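Local coordinates for initiator protein NS1 (Human bocavirus, PDB 4KW3), which probably nicks one strand of the viral replication origin through this N-terminal domain, starting rolling-circle DNA replication, and unwinds DNA with its helicase part, at residues V82-K93 with S133-E144. Residues are numbered along the deposited sequence; the frame is centred on the assembly and turned at random.
Sequences VYMATTTLMSHK and SCAQFYGLILAE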
# COMPACT_ATOMS: atom_id res chain seq x y z
N VAL A 82 -5.63 -1.45 3.95
CA VAL A 82 -5.67 -2.49 2.94
C VAL A 82 -5.29 -3.86 3.51
O VAL A 82 -5.95 -4.86 3.23
CB VAL A 82 -4.78 -2.12 1.72
CG1 VAL A 82 -4.66 -3.29 0.77
CG2 VAL A 82 -5.34 -0.91 0.99
N TYR A 83 -4.24 -3.88 4.34
CA TYR A 83 -3.83 -5.11 5.02
C TYR A 83 -4.96 -5.68 5.90
O TYR A 83 -5.29 -6.87 5.82
CB TYR A 83 -2.56 -4.89 5.86
CG TYR A 83 -2.13 -6.15 6.59
CD1 TYR A 83 -2.64 -6.46 7.84
CD2 TYR A 83 -1.24 -7.04 6.01
CE1 TYR A 83 -2.28 -7.64 8.48
CE2 TYR A 83 -0.88 -8.21 6.64
CZ TYR A 83 -1.39 -8.49 7.87
OH TYR A 83 -1.03 -9.65 8.50
N MET A 84 -5.53 -4.85 6.77
CA MET A 84 -6.69 -5.29 7.54
C MET A 84 -7.83 -5.84 6.65
O MET A 84 -8.40 -6.90 6.95
CB MET A 84 -7.20 -4.17 8.45
CG MET A 84 -6.26 -3.89 9.65
SD MET A 84 -6.89 -2.66 10.81
CE MET A 84 -6.76 -1.15 9.86
N ALA A 85 -8.14 -5.13 5.56
CA ALA A 85 -9.17 -5.57 4.63
C ALA A 85 -8.83 -6.94 4.02
O ALA A 85 -9.73 -7.77 3.85
CB ALA A 85 -9.41 -4.52 3.55
N THR A 86 -7.55 -7.16 3.71
CA THR A 86 -7.09 -8.42 3.12
C THR A 86 -7.27 -9.57 4.11
O THR A 86 -7.66 -10.68 3.74
CB THR A 86 -5.59 -8.36 2.73
OG1 THR A 86 -5.36 -7.28 1.80
CG2 THR A 86 -5.15 -9.65 2.08
N THR A 87 -6.96 -9.29 5.37
CA THR A 87 -7.17 -10.20 6.48
C THR A 87 -8.65 -10.54 6.58
O THR A 87 -9.02 -11.71 6.69
CB THR A 87 -6.69 -9.56 7.80
OG1 THR A 87 -5.25 -9.53 7.80
CG2 THR A 87 -7.12 -10.35 8.95
N THR A 88 -9.49 -9.52 6.55
CA THR A 88 -10.92 -9.73 6.55
C THR A 88 -11.34 -10.60 5.36
O THR A 88 -12.14 -11.53 5.52
CB THR A 88 -11.69 -8.41 6.55
OG1 THR A 88 -11.31 -7.64 7.70
CG2 THR A 88 -13.22 -8.65 6.56
N LEU A 89 -10.79 -10.31 4.17
CA LEU A 89 -11.08 -11.08 2.97
C LEU A 89 -10.78 -12.56 3.15
O LEU A 89 -11.66 -13.40 2.91
CB LEU A 89 -10.30 -10.58 1.76
CG LEU A 89 -10.46 -11.45 0.50
CD1 LEU A 89 -11.82 -11.30 -0.16
CD2 LEU A 89 -9.38 -11.13 -0.51
N MET A 90 -9.57 -12.88 3.60
CA MET A 90 -9.17 -14.27 3.79
C MET A 90 -10.01 -14.93 4.88
O MET A 90 -10.33 -16.12 4.82
CB MET A 90 -7.69 -14.39 4.12
CG MET A 90 -6.82 -14.02 2.95
SD MET A 90 -7.32 -14.92 1.47
CE MET A 90 -6.54 -16.51 1.73
N SER A 91 -10.36 -14.14 5.87
CA SER A 91 -11.24 -14.57 6.93
C SER A 91 -12.58 -15.08 6.37
O SER A 91 -13.06 -16.15 6.77
CB SER A 91 -11.47 -13.40 7.89
OG SER A 91 -12.09 -13.82 9.07
N HIS A 92 -13.17 -14.32 5.45
CA HIS A 92 -14.39 -14.75 4.77
C HIS A 92 -14.14 -16.01 3.93
O HIS A 92 -14.90 -16.97 4.03
CB HIS A 92 -14.98 -13.64 3.90
CG HIS A 92 -15.57 -12.49 4.66
ND1 HIS A 92 -15.25 -12.21 5.97
CD2 HIS A 92 -16.47 -11.54 4.28
CE1 HIS A 92 -15.92 -11.15 6.37
NE2 HIS A 92 -16.66 -10.72 5.37
N LYS A 93 -13.09 -16.00 3.11
CA LYS A 93 -12.82 -17.13 2.22
C LYS A 93 -12.61 -18.43 2.98
O LYS A 93 -12.95 -19.50 2.47
CB LYS A 93 -11.61 -16.88 1.32
CG LYS A 93 -11.74 -15.69 0.39
CD LYS A 93 -12.90 -15.87 -0.56
CE LYS A 93 -12.88 -14.80 -1.63
NZ LYS A 93 -14.14 -14.82 -2.43
N SER A 133 -13.23 -12.06 -7.09
CA SER A 133 -13.29 -11.53 -5.75
C SER A 133 -12.90 -10.07 -5.70
O SER A 133 -12.93 -9.47 -4.64
CB SER A 133 -12.42 -12.32 -4.78
OG SER A 133 -12.87 -13.65 -4.71
N CYS A 134 -12.53 -9.50 -6.85
CA CYS A 134 -12.16 -8.10 -6.92
C CYS A 134 -13.14 -7.11 -6.27
O CYS A 134 -12.74 -6.28 -5.47
CB CYS A 134 -11.85 -7.66 -8.36
SG CYS A 134 -10.20 -8.08 -8.91
N ALA A 135 -14.42 -7.19 -6.62
CA ALA A 135 -15.39 -6.23 -6.09
C ALA A 135 -15.55 -6.35 -4.56
O ALA A 135 -15.59 -5.35 -3.84
CB ALA A 135 -16.74 -6.37 -6.78
N GLN A 136 -15.63 -7.59 -4.09
CA GLN A 136 -15.73 -7.87 -2.68
C GLN A 136 -14.52 -7.30 -1.95
O GLN A 136 -14.67 -6.63 -0.92
CB GLN A 136 -15.83 -9.38 -2.48
CG GLN A 136 -15.89 -9.87 -1.06
CD GLN A 136 -15.65 -11.37 -0.94
OE1 GLN A 136 -15.23 -12.03 -1.90
NE2 GLN A 136 -15.95 -11.92 0.23
N PHE A 137 -13.34 -7.55 -2.49
CA PHE A 137 -12.08 -7.10 -1.91
C PHE A 137 -12.08 -5.57 -1.88
O PHE A 137 -11.74 -4.97 -0.86
CB PHE A 137 -10.90 -7.63 -2.73
CG PHE A 137 -9.58 -7.64 -1.99
CD1 PHE A 137 -9.47 -7.07 -0.72
CD2 PHE A 137 -8.46 -8.21 -2.56
CE1 PHE A 137 -8.25 -7.08 -0.03
CE2 PHE A 137 -7.24 -8.21 -1.90
CZ PHE A 137 -7.14 -7.65 -0.62
N TYR A 138 -12.47 -4.97 -3.00
CA TYR A 138 -12.61 -3.52 -3.13
C TYR A 138 -13.51 -2.94 -2.04
O TYR A 138 -13.17 -1.92 -1.43
CB TYR A 138 -13.20 -3.18 -4.50
CG TYR A 138 -13.17 -1.71 -4.87
CD1 TYR A 138 -12.01 -0.95 -4.70
CD2 TYR A 138 -14.29 -1.09 -5.42
CE1 TYR A 138 -11.98 0.41 -5.06
CE2 TYR A 138 -14.27 0.24 -5.78
CZ TYR A 138 -13.12 0.99 -5.59
OH TYR A 138 -13.12 2.31 -5.94
N GLY A 139 -14.63 -3.60 -1.78
CA GLY A 139 -15.59 -3.11 -0.80
C GLY A 139 -15.07 -3.20 0.62
O GLY A 139 -15.26 -2.29 1.42
N LEU A 140 -14.42 -4.30 0.94
CA LEU A 140 -13.79 -4.46 2.22
C LEU A 140 -12.70 -3.39 2.44
O LEU A 140 -12.56 -2.86 3.55
CB LEU A 140 -13.18 -5.85 2.33
CG LEU A 140 -14.16 -7.03 2.29
CD1 LEU A 140 -13.38 -8.34 2.32
CD2 LEU A 140 -15.11 -6.95 3.44
N ILE A 141 -11.94 -3.08 1.39
CA ILE A 141 -10.89 -2.07 1.50
C ILE A 141 -11.51 -0.73 1.78
O ILE A 141 -11.05 -0.01 2.67
CB ILE A 141 -10.02 -1.97 0.24
CG1 ILE A 141 -9.04 -3.14 0.18
CG2 ILE A 141 -9.25 -0.65 0.21
CD1 ILE A 141 -8.32 -3.28 -1.17
N LEU A 142 -12.56 -0.40 1.03
CA LEU A 142 -13.26 0.87 1.19
C LEU A 142 -13.87 1.00 2.59
O LEU A 142 -13.84 2.08 3.18
CB LEU A 142 -14.32 1.05 0.11
CG LEU A 142 -13.77 1.27 -1.32
CD1 LEU A 142 -14.88 1.15 -2.38
CD2 LEU A 142 -12.99 2.58 -1.46
N ALA A 143 -14.42 -0.10 3.11
CA ALA A 143 -15.01 -0.09 4.45
C ALA A 143 -13.98 0.36 5.50
O ALA A 143 -14.30 1.16 6.38
CB ALA A 143 -15.62 -1.43 4.80
N GLU A 144 -12.75 -0.17 5.40
CA GLU A 144 -11.67 0.20 6.31
C GLU A 144 -11.23 1.67 6.21
O GLU A 144 -11.04 2.34 7.23
CB GLU A 144 -10.44 -0.69 6.08
CG GLU A 144 -10.61 -2.08 6.56
CD GLU A 144 -10.55 -2.20 8.08
OE1 GLU A 144 -10.18 -1.21 8.75
OE2 GLU A 144 -10.87 -3.30 8.59
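L89 and F137 meet at about a right angle where helices 74-94 and 134-149 pack together, an example of a helix-helix interface with a small residue at the crossing and larger side chains around it. CD2 of L89 sits almost over the middle of one face of the F137 ring, 3.7 Å from the centroid and 12° off the normal, a CH-pi contact. With CG anti to the backbone N, chi2 (73°) parts the branches of L89, sending CD2 over the ring and CD1 to the Q136 amide. T86 OG1 meets the same ring at its edge, in its plane, and is bonded to V82 O one turn back.

Apolar packing continues where the axes of segments 82-93 and 134-144 approach to 8.2 Å, their directions 132° apart. The backbones come closest at A85, whose CB lies 3.5 Å from CA of I141; a methyl this small is consistent with that approach. CD1 of L140 reaches L89 CA at 3.6 Å, while CD2 turns to the methyl of T88. At the V82 and E144 end, V82 CG2 touches I141 CG2, and the bent E144 side chain lies across M84.

Polar bonds gather at the K93 end: its NZ donates to S133 OG (2.9 Å) and, on a lone pair in the amide plane, to Q136 OE1 (3.0 Å); S133 OG is also bonded to N129 O.

On the sheet side, V82 and T86 rest on strand 114-122, which carries the predicted metal ligands H115 and H117, and F137 stacks edge-to-face with Y18: helices packed on the central sheet of a HUH-type rolling-circle nickase domain.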